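Local coordinates for CDP-4-keto-6-deoxy-D-glucose-3-dehydrase (Yersinia pseudotuberculosis, PDB 3BB8), which probably catalyses the C-3 dehydration of CDP-4-keto-6-deoxy-D-glucose in lipopolysaccharide sugar biosynthesis, using a pyridoxal 5'-phosphate cofactor on an aspartate aminotransferase fold, at residues L48-E51 with A52-G56. The protein carries 1 engineered substitution. Residues are numbered along the deposited sequence; the frame is centred on the assembly and turned at random.
Sequences LMVE and ASLDG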
# COMPACT_ATOMS: atom_id res chain seq x y z
N LEU A 48 -10.78 19.98 -4.26
CA LEU A 48 -11.30 18.62 -4.28
C LEU A 48 -10.92 17.85 -3.02
O LEU A 48 -11.76 17.17 -2.43
CB LEU A 48 -10.82 17.87 -5.53
CG LEU A 48 -11.25 18.49 -6.86
CD1 LEU A 48 -11.16 17.44 -7.96
CD2 LEU A 48 -12.68 19.01 -6.76
N MET A 49 -9.66 17.94 -2.59
CA MET A 49 -9.27 17.22 -1.38
C MET A 49 -10.15 17.63 -0.21
O MET A 49 -10.43 16.83 0.68
CB MET A 49 -7.80 17.46 -1.05
CG MET A 49 -6.85 16.79 -2.02
SD MET A 49 -5.18 16.76 -1.37
CE MET A 49 -4.68 18.47 -1.67
N VAL A 50 -10.59 18.89 -0.22
CA VAL A 50 -11.46 19.37 0.84
C VAL A 50 -12.83 18.74 0.66
O VAL A 50 -13.46 18.33 1.63
CB VAL A 50 -11.57 20.92 0.82
CG1 VAL A 50 -12.75 21.38 1.66
CG2 VAL A 50 -10.29 21.52 1.39
N GLU A 51 -13.28 18.65 -0.59
CA GLU A 51 -14.58 18.04 -0.87
C GLU A 51 -14.59 16.62 -0.33
O GLU A 51 -15.50 16.24 0.42
CB GLU A 51 -14.86 18.02 -2.36
CG GLU A 51 -15.45 19.32 -2.88
CD GLU A 51 -16.62 19.08 -3.82
OE1 GLU A 51 -16.39 18.62 -4.96
OE2 GLU A 51 -17.77 19.36 -3.40
N ALA A 52 -13.58 15.84 -0.71
CA ALA A 52 -13.46 14.46 -0.27
C ALA A 52 -13.40 14.41 1.25
O ALA A 52 -14.01 13.54 1.88
CB ALA A 52 -12.22 13.83 -0.88
N SER A 53 -12.66 15.33 1.86
CA SER A 53 -12.55 15.35 3.31
C SER A 53 -13.92 15.55 3.93
O SER A 53 -14.28 14.90 4.91
CB SER A 53 -11.62 16.49 3.76
OG SER A 53 -10.31 16.33 3.24
N LEU A 54 -14.70 16.46 3.34
CA LEU A 54 -16.03 16.75 3.85
C LEU A 54 -16.99 15.58 3.64
O LEU A 54 -17.86 15.34 4.47
CB LEU A 54 -16.57 18.02 3.18
CG LEU A 54 -15.79 19.31 3.49
CD1 LEU A 54 -16.43 20.47 2.77
CD2 LEU A 54 -15.76 19.57 4.99
N ASP A 55 -16.82 14.87 2.52
CA ASP A 55 -17.66 13.72 2.21
C ASP A 55 -17.75 12.76 3.39
O ASP A 55 -18.79 12.15 3.62
CB ASP A 55 -17.11 12.97 0.99
CG ASP A 55 -17.43 13.67 -0.31
OD1 ASP A 55 -17.85 14.84 -0.25
OD2 ASP A 55 -17.27 13.05 -1.39
N GLY A 56 -16.64 12.64 4.12
CA GLY A 56 -16.61 11.75 5.27
C GLY A 56 -16.68 10.28 4.90
O GLY A 56 -16.90 9.44 5.78
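S53 turns back on M49 one helical turn earlier in helix 43-55, and the carbonyl O of M49 accepts two bonds. S53 OG donates to M49 O at 2.6 Å and S53 N to the same O at 2.9 Å, from opposite faces of the carbonyl plane. The hydroxyl gets there because OG stands beside its own backbone N (chi1 -61°). Regular i to i+4 bonds run alongside: A52 N to L48 O is nearly straight (170°), and L54 N to V50 O and D55 N to E51 O continue the series before G56 leaves the helix with positive phi. Apolar contact is slight: V50 and L54 lie side by side, CG1 of V50 4.0 Å from CD1 of L54, and both side chains also touch I10 of helix 6-15. D55 OD1 lies 2.8 Å from E51 O, two acceptors without a hydrogen bond; R7 serves both, NH2 in a salt bridge with D55 OD1 and NH1 donating to E51 O. R62 forms salt bridges to both carboxylates. M49, V50 and S53 pack on the second subunit, V50 against its own counterpart. Buried S53 thus satisfies its hydroxyl within the helix where it meets the second subunit, while the two arginines probably offset the acidic charges.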